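Local coordinates for protein cyclodipeptide synthase, BtCDPS (Bacillus thermoamylovorans, PDB 6ZTU) that probably acts as an aminoacyltransferase that, like other cyclodipeptide synthases, joins two aminoacyl groups carried by tRNA into a cyclic dipeptide, at residues Y131-E134 with F139-S142; D149-R154 with D167-H172. All coordinates share one frame; numbering follows the deposited sequence.

Both contacts belong to the helical part of a Rossmann-like cyclodipeptide synthase fold, in which helices pack around a mixed, mainly parallel sheet. Along the chain they come in series: interaction 1 joins helix 120-135 to the start of helix 137-157, and interaction 2 joins a later part of helix 137-157 to the first turns of helix 167-191. Their centres lie about 16 Å apart, and helix 137-157 is common to both. The two also touch, because F171 of interaction 2 packs against F133 and R140 of interaction 1. Three consecutive helices are thus tied into one unit, with the side chains of F139 and L151 about 14 and 13 Å from the bound hexanediol.

Interaction 1. Residues Y131-E134 with F139-S142; sequences YYFE and FRKS
R140, in one of its two modelled conformers, lies across the ring of F133 and also binds that residue's backbone, so one long side chain can serve as both apolar cover and hydrogen-bond donor. Its CG sits over one face of the phenyl ring, 3.8 Å from the F133 ring centroid, a CH-pi contact displaced toward the rim. Farther along in this conformer, R140 NH1 donates to F133 O at 3.1 Å. The bond is fairly straight, with an N-H...O angle of 164°, and the oxygen lies nearly in the guanidinium plane although the donor stands well above the carbonyl plane. Ring and guanidinium planes are then 37° apart, and F133 CE2 approaches R140 NH1 to 3.3 Å. Arginine suits this place because its methylenes can cover an aromatic face while its cationic end reaches a carbonyl near the C-terminal end of helix 120-135.

On the other flank, F139 brings its CD2 to 3.7 Å from Y132 CB, while the F133 backbone N meets the rim of the F139 ring, 3.5 Å from CD2. Flat, apolar phenyl rings suit both buried positions, F133 offering a face and F139 an edge. F133 holds CG anti to its backbone N (chi1 179°), which carries the ring to R140.

Helices 120-135 and 137-157 follow one another across a very short turn and meet here as a corner. Helix 167-191 adds F171, V174 and L178 against F133, whereas F215 meets F139 edge-to-face and I217 touches both Y132 and F139.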
ATOM      1  N   TYR A 131      -2.032  10.483  16.201  1.00 25.06           N
ATOM      2  CA  TYR A 131      -1.565  11.532  17.100  1.00 26.24           C
ATOM      3  C   TYR A 131      -0.847  12.636  16.326  1.00 25.67           C
ATOM      4  O   TYR A 131      -1.151  13.826  16.485  1.00 24.63           O
ATOM      5  CB  TYR A 131      -0.648  10.927  18.160  1.00 26.02           C
ATOM      6  CG  TYR A 131      -0.055  11.950  19.090  1.00 27.55           C
ATOM      7  CD1 TYR A 131      -0.727  12.340  20.240  1.00 28.71           C
ATOM      8  CD2 TYR A 131       1.169  12.548  18.808  1.00 26.06           C
ATOM      9  CE1 TYR A 131      -0.189  13.283  21.100  1.00 29.65           C
ATOM     10  CE2 TYR A 131       1.712  13.493  19.663  1.00 28.83           C
ATOM     11  CZ  TYR A 131       1.026  13.856  20.803  1.00 30.32           C
ATOM     12  OH  TYR A 131       1.563  14.797  21.658  1.00 30.54           O
ATOM     13  N   TYR A 132       0.093  12.265  15.464  1.00 22.75           N
ATOM     14  CA  TYR A 132       0.812  13.305  14.731  1.00 22.91           C
ATOM     15  C   TYR A 132      -0.039  13.925  13.630  1.00 24.12           C
ATOM     16  O   TYR A 132       0.189  15.089  13.267  1.00 24.48           O
ATOM     17  CB  TYR A 132       2.134  12.734  14.205  1.00 21.43           C
ATOM     18  CG  TYR A 132       3.119  12.601  15.357  1.00 23.81           C
ATOM     19  CD1 TYR A 132       3.698  13.733  15.927  1.00 26.82           C
ATOM     20  CD2 TYR A 132       3.405  11.366  15.923  1.00 22.51           C
ATOM     21  CE1 TYR A 132       4.556  13.634  17.010  1.00 26.41           C
ATOM     22  CE2 TYR A 132       4.271  11.261  17.007  1.00 23.17           C
ATOM     23  CZ  TYR A 132       4.840  12.404  17.539  1.00 27.14           C
ATOM     24  OH  TYR A 132       5.698  12.329  18.613  1.00 29.78           O
ATOM     25  N   PHE A 133      -1.031  13.198  13.100  1.00 22.56           N
ATOM     26  CA  PHE A 133      -1.969  13.829  12.179  1.00 24.05           C
ATOM     27  C   PHE A 133      -2.717  14.963  12.869  1.00 24.42           C
ATOM     28  O   PHE A 133      -2.992  16.002  12.259  1.00 26.86           O
ATOM     29  CB  PHE A 133      -2.966  12.800  11.633  1.00 22.94           C
ATOM     30  CG  PHE A 133      -3.982  13.382  10.689  1.00 21.62           C
ATOM     31  CD1 PHE A 133      -3.692  13.521   9.351  1.00 22.27           C
ATOM     32  CD2 PHE A 133      -5.219  13.813  11.151  1.00 25.07           C
ATOM     33  CE1 PHE A 133      -4.607  14.060   8.468  1.00 24.57           C
ATOM     34  CE2 PHE A 133      -6.147  14.358  10.270  1.00 26.64           C
ATOM     35  CZ  PHE A 133      -5.840  14.474   8.928  1.00 25.42           C
ATOM     36  N   GLU A 134      -3.069  14.768  14.139  1.00 23.27           N
ATOM     37  CA  GLU A 134      -3.774  15.790  14.902  1.00 26.45           C
ATOM     38  C   GLU A 134      -2.847  16.921  15.327  1.00 28.57           C
ATOM     39  O   GLU A 134      -3.233  18.092  15.260  1.00 31.79           O
ATOM     40  CB  GLU A 134      -4.421  15.173  16.147  1.00 29.20           C
ATOM     41  CG  GLU A 134      -5.537  14.199  15.869  1.00 41.28           C
ATOM     42  CD  GLU A 134      -6.173  13.686  17.156  1.00 54.64           C
ATOM     43  OE1 GLU A 134      -6.154  14.430  18.170  1.00 58.31           O
ATOM     44  OE2 GLU A 134      -6.676  12.538  17.156  1.00 56.66           O
ATOM     45  N   PHE A 139       2.922  17.086   9.290  1.00 22.01           N
ATOM     46  CA  PHE A 139       2.561  15.705   8.993  1.00 22.33           C
ATOM     47  C   PHE A 139       1.126  15.612   8.472  1.00 22.34           C
ATOM     48  O   PHE A 139       0.849  14.881   7.509  1.00 20.50           O
ATOM     49  CB  PHE A 139       2.736  14.860  10.253  1.00 20.31           C
ATOM     50  CG  PHE A 139       2.506  13.400  10.037  1.00 19.36           C
ATOM     51  CD1 PHE A 139       3.409  12.641   9.298  1.00 22.20           C
ATOM     52  CD2 PHE A 139       1.384  12.780  10.579  1.00 21.75           C
ATOM     53  CE1 PHE A 139       3.199  11.282   9.106  1.00 23.55           C
ATOM     54  CE2 PHE A 139       1.172  11.408  10.384  1.00 23.91           C
ATOM     55  CZ  PHE A 139       2.080  10.673   9.650  1.00 22.84           C
ATOM     56  N   ARG A 140       0.219  16.364   9.096  1.00 23.66           N
ATOM     57  CA  ARG A 140      -1.168  16.416   8.633  0.53 24.80           C
ATOM     58  C   ARG A 140      -1.226  16.832   7.173  1.00 24.41           C
ATOM     59  O   ARG A 140      -1.945  16.218   6.366  1.00 25.80           O
ATOM     60  CB  ARG A 140      -1.947  17.389   9.526  0.53 24.59           C
ATOM     61  CG  ARG A 140      -3.468  17.443   9.361  0.53 25.53           C
ATOM     62  CD  ARG A 140      -3.984  18.517  10.314  0.53 28.97           C
ATOM     63  NE  ARG A 140      -5.426  18.718  10.310  0.53 31.23           N
ATOM     64  CZ  ARG A 140      -6.272  18.067  11.104  0.53 32.64           C
ATOM     65  NH1 ARG A 140      -5.824  17.151  11.952  0.53 31.22           N
ATOM     66  NH2 ARG A 140      -7.568  18.326  11.045  0.53 35.11           N
ATOM     67  N   LYS A 141      -0.466  17.863   6.799  1.00 23.39           N
ATOM     68  CA  LYS A 141      -0.456  18.331   5.422  1.00 23.26           C
ATOM     69  C   LYS A 141      -0.010  17.231   4.462  1.00 25.67           C
ATOM     70  O   LYS A 141      -0.609  17.051   3.396  1.00 24.05           O
ATOM     71  CB  LYS A 141       0.448  19.563   5.313  1.00 25.56           C
ATOM     72  CG  LYS A 141       0.432  20.273   3.979  1.00 27.47           C
ATOM     73  CD  LYS A 141       1.261  21.574   4.063  1.00 26.46           C
ATOM     74  CE  LYS A 141       1.301  22.318   2.720  1.00 31.13           C
ATOM     75  NZ  LYS A 141       2.036  21.574   1.661  1.00 33.01           N
ATOM     76  N   SER A 142       1.032  16.472   4.828  1.00 21.32           N
ATOM     77  CA  SER A 142       1.501  15.389   3.960  1.00 21.17           C
ATOM     78  C   SER A 142       0.471  14.273   3.846  1.00 21.47           C
ATOM     79  O   SER A 142       0.298  13.688   2.766  1.00 24.13           O
ATOM     80  CB  SER A 142       2.810  14.818   4.502  1.00 25.65           C
ATOM     81  OG  SER A 142       3.886  15.655   4.147  1.00 26.00           O
TER

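Interaction 2. Residues D149-R154 with D167-H172; sequences DALSSR and DNMLFH
M169 is the first residue of 167-172 to meet the other helix, through its backbone and the base of its side chain. L151 points toward it and places CD1 3.6 Å from M169 O and 3.9 Å from M169 CB. Leucine fits here because a branched, wholly apolar end can lie against a helix backbone without needing a polar partner. With chi1 at -69°, L151 CG stands beside its own backbone N, and the extended chi2 sends CD1 across the gap. Beyond CB, the flexible, apolar chain of M169 bends at chi3 and packs on L75, a path that suits an unbranched methionine.

L170 follows, its CD2 4.3 Å from L151 CD1, a looser touch that leaves L151 resting on two successive residues. L170 O accepts a hydrogen bond from S147 OG, one turn before L151 on helix 137-157. The NE2 of H172 is hydrogen-bonded to E73 of helix 68-74.

Within 149-154, R154 NH1 donates to A150 O at 3.1 Å, and S153 OG adds a second donor to D149 O beside the helix bond from S153 N.

The CA atoms of L151 and L170 are 7.8 Å apart, the nearest pair across these segments, and the junction between helix 137-157 and the beginning of helix 167-191 is small and apolar. Helix 68-74 packs alongside, with A74 against L151 and L71 against A150 and R154.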
ATOM      1  N   ASP A 149      -3.959  12.735  -3.585  1.00 26.79           N
ATOM      2  CA  ASP A 149      -3.472  11.845  -4.637  1.00 29.55           C
ATOM      3  C   ASP A 149      -4.439  10.694  -4.865  1.00 31.43           C
ATOM      4  O   ASP A 149      -4.746  10.337  -6.010  1.00 30.64           O
ATOM      5  CB  ASP A 149      -2.104  11.272  -4.264  1.00 31.34           C
ATOM      6  CG  ASP A 149      -0.997  12.300  -4.281  1.00 37.10           C
ATOM      7  OD1 ASP A 149      -1.206  13.436  -4.765  1.00 33.01           O
ATOM      8  OD2 ASP A 149       0.096  11.950  -3.783  1.00 38.13           O
ATOM      9  N   ALA A 150      -4.894  10.072  -3.774  1.00 30.80           N
ATOM     10  CA  ALA A 150      -5.801   8.934  -3.878  1.00 29.70           C
ATOM     11  C   ALA A 150      -7.112   9.330  -4.547  1.00 29.86           C
ATOM     12  O   ALA A 150      -7.650   8.571  -5.358  1.00 31.86           O
ATOM     13  CB  ALA A 150      -6.068   8.345  -2.487  1.00 30.56           C
ATOM     14  N   LEU A 151      -7.639  10.512  -4.221  1.00 27.74           N
ATOM     15  CA  LEU A 151      -8.919  10.932  -4.794  1.00 30.20           C
ATOM     16  C   LEU A 151      -8.752  11.396  -6.231  1.00 35.00           C
ATOM     17  O   LEU A 151      -9.583  11.078  -7.089  1.00 38.70           O
ATOM     18  CB  LEU A 151      -9.547  12.045  -3.954  1.00 27.99           C
ATOM     19  CG  LEU A 151     -10.055  11.647  -2.566  1.00 26.38           C
ATOM     20  CD1 LEU A 151     -10.619  12.846  -1.833  1.00 29.35           C
ATOM     21  CD2 LEU A 151     -11.099  10.528  -2.649  1.00 31.64           C
ATOM     22  N   SER A 152      -7.674  12.129  -6.519  1.00 31.62           N
ATOM     23  CA  SER A 152      -7.468  12.636  -7.872  1.00 37.55           C
ATOM     24  C   SER A 152      -7.269  11.498  -8.870  1.00 39.50           C
ATOM     25  O   SER A 152      -7.827  11.528  -9.971  1.00 43.02           O
ATOM     26  CB  SER A 152      -6.284  13.608  -7.883  1.00 37.35           C
ATOM     27  OG  SER A 152      -5.096  12.942  -8.255  1.00 43.90           O
ATOM     28  N   SER A 153      -6.497  10.472  -8.500  1.00 34.95           N
ATOM     29  CA  SER A 153      -6.252   9.398  -9.456  1.00 38.68           C
ATOM     30  C   SER A 153      -7.510   8.577  -9.709  1.00 40.43           C
ATOM     31  O   SER A 153      -7.692   8.052 -10.812  1.00 44.17           O
ATOM     32  CB  SER A 153      -5.102   8.505  -8.985  1.00 41.23           C
ATOM     33  OG  SER A 153      -5.399   7.845  -7.770  1.00 41.69           O
ATOM     34  N   ARG A 154      -8.395   8.468  -8.726  1.00 37.34           N
ATOM     35  CA  ARG A 154      -9.620   7.713  -8.941  1.00 39.61           C
ATOM     36  C   ARG A 154     -10.732   8.555  -9.541  1.00 41.32           C
ATOM     37  O   ARG A 154     -11.634   7.998 -10.173  1.00 44.49           O
ATOM     38  CB  ARG A 154     -10.082   7.072  -7.634  1.00 39.05           C
ATOM     39  CG  ARG A 154      -9.206   5.883  -7.284  1.00 39.90           C
ATOM     40  CD  ARG A 154      -9.289   5.542  -5.830  1.00 36.64           C
ATOM     41  NE  ARG A 154      -8.415   4.414  -5.520  1.00 40.42           N
ATOM     42  CZ  ARG A 154      -7.146   4.532  -5.137  1.00 39.90           C
ATOM     43  NH1 ARG A 154      -6.594   5.731  -5.000  1.00 37.22           N
ATOM     44  NH2 ARG A 154      -6.434   3.445  -4.875  1.00 38.78           N
ATOM     45  N   ASP A 167     -12.153  20.001   1.048  1.00 42.88           N
ATOM     46  CA  ASP A 167     -11.553  19.581   2.306  1.00 40.70           C
ATOM     47  C   ASP A 167     -12.328  18.431   2.923  1.00 45.14           C
ATOM     48  O   ASP A 167     -11.731  17.483   3.446  1.00 41.06           O
ATOM     49  CB  ASP A 167     -11.494  20.748   3.282  1.00 46.89           C
ATOM     50  CG  ASP A 167     -10.394  21.720   2.956  1.00 54.04           C
ATOM     51  OD1 ASP A 167      -9.886  21.702   1.811  1.00 55.81           O
ATOM     52  OD2 ASP A 167     -10.029  22.496   3.859  1.00 63.71           O
ATOM     53  N   ASN A 168     -13.662  18.503   2.888  1.00 41.64           N
ATOM     54  CA  ASN A 168     -14.457  17.422   3.455  1.00 44.49           C
ATOM     55  C   ASN A 168     -14.206  16.110   2.726  1.00 38.81           C
ATOM     56  O   ASN A 168     -14.207  15.045   3.353  1.00 40.21           O
ATOM     57  CB  ASN A 168     -15.942  17.787   3.434  1.00 49.51           C
ATOM     58  CG  ASN A 168     -16.423  18.316   4.774  1.00 53.86           C
ATOM     59  OD1 ASN A 168     -16.225  19.491   5.107  1.00 56.96           O
ATOM     60  ND2 ASN A 168     -17.044  17.446   5.561  1.00 57.74           N
ATOM     61  N   MET A 169     -13.959  16.167   1.417  1.00 34.48           N
ATOM     62  CA  MET A 169     -13.548  14.974   0.691  1.00 35.26           C
ATOM     63  C   MET A 169     -12.190  14.486   1.186  1.00 35.02           C
ATOM     64  O   MET A 169     -12.009  13.293   1.455  1.00 30.06           O
ATOM     65  CB  MET A 169     -13.506  15.261  -0.810  1.00 33.93           C
ATOM     66  CG  MET A 169     -14.887  15.338  -1.472  1.00 36.65           C
ATOM     67  SD  MET A 169     -14.812  16.047  -3.135  1.00 37.11           S
ATOM     68  CE  MET A 169     -13.832  14.830  -4.022  1.00 38.85           C
ATOM     69  N   LEU A 170     -11.228  15.405   1.314  1.00 33.09           N
ATOM     70  CA  LEU A 170      -9.880  15.034   1.744  1.00 30.85           C
ATOM     71  C   LEU A 170      -9.884  14.414   3.132  1.00 28.60           C
ATOM     72  O   LEU A 170      -9.175  13.429   3.385  1.00 28.67           O
ATOM     73  CB  LEU A 170      -8.964  16.260   1.741  1.00 31.46           C
ATOM     74  CG  LEU A 170      -8.605  16.867   0.389  1.00 32.01           C
ATOM     75  CD1 LEU A 170      -7.774  18.137   0.580  1.00 39.85           C
ATOM     76  CD2 LEU A 170      -7.866  15.866  -0.471  1.00 30.07           C
ATOM     77  N   PHE A 171     -10.648  14.993   4.054  1.00 29.17           N
ATOM     78  CA  PHE A 171     -10.640  14.486   5.421  1.00 29.88           C
ATOM     79  C   PHE A 171     -11.386  13.167   5.528  1.00 30.53           C
ATOM     80  O   PHE A 171     -11.071  12.356   6.405  1.00 31.00           O
ATOM     81  CB  PHE A 171     -11.217  15.527   6.382  1.00 33.14           C
ATOM     82  CG  PHE A 171     -10.191  16.508   6.887  1.00 34.21           C
ATOM     83  CD1 PHE A 171      -9.477  16.242   8.042  1.00 36.96           C
ATOM     84  CD2 PHE A 171      -9.920  17.680   6.191  1.00 41.17           C
ATOM     85  CE1 PHE A 171      -8.528  17.122   8.504  1.00 37.73           C
ATOM     86  CE2 PHE A 171      -8.967  18.577   6.652  1.00 42.85           C
ATOM     87  CZ  PHE A 171      -8.269  18.300   7.812  1.00 41.45           C
ATOM     88  N   HIS A 172     -12.362  12.920   4.649  1.00 28.34           N
ATOM     89  CA  HIS A 172     -13.017  11.617   4.650  1.00 30.62           C
ATOM     90  C   HIS A 172     -12.089  10.541   4.101  1.00 27.70           C
ATOM     91  O   HIS A 172     -11.939   9.469   4.702  1.00 29.71           O
ATOM     92  CB  HIS A 172     -14.314  11.666   3.847  1.00 30.66           C
ATOM     93  CG  HIS A 172     -15.194  10.467   4.051  1.00 28.09           C
ATOM     94  ND1 HIS A 172     -15.728  10.140   5.276  1.00 36.29           N
ATOM     95  CD2 HIS A 172     -15.629   9.524   3.185  1.00 30.07           C
ATOM     96  CE1 HIS A 172     -16.458   9.045   5.157  1.00 34.70           C
ATOM     97  NE2 HIS A 172     -16.418   8.653   3.897  1.00 31.75           N
TER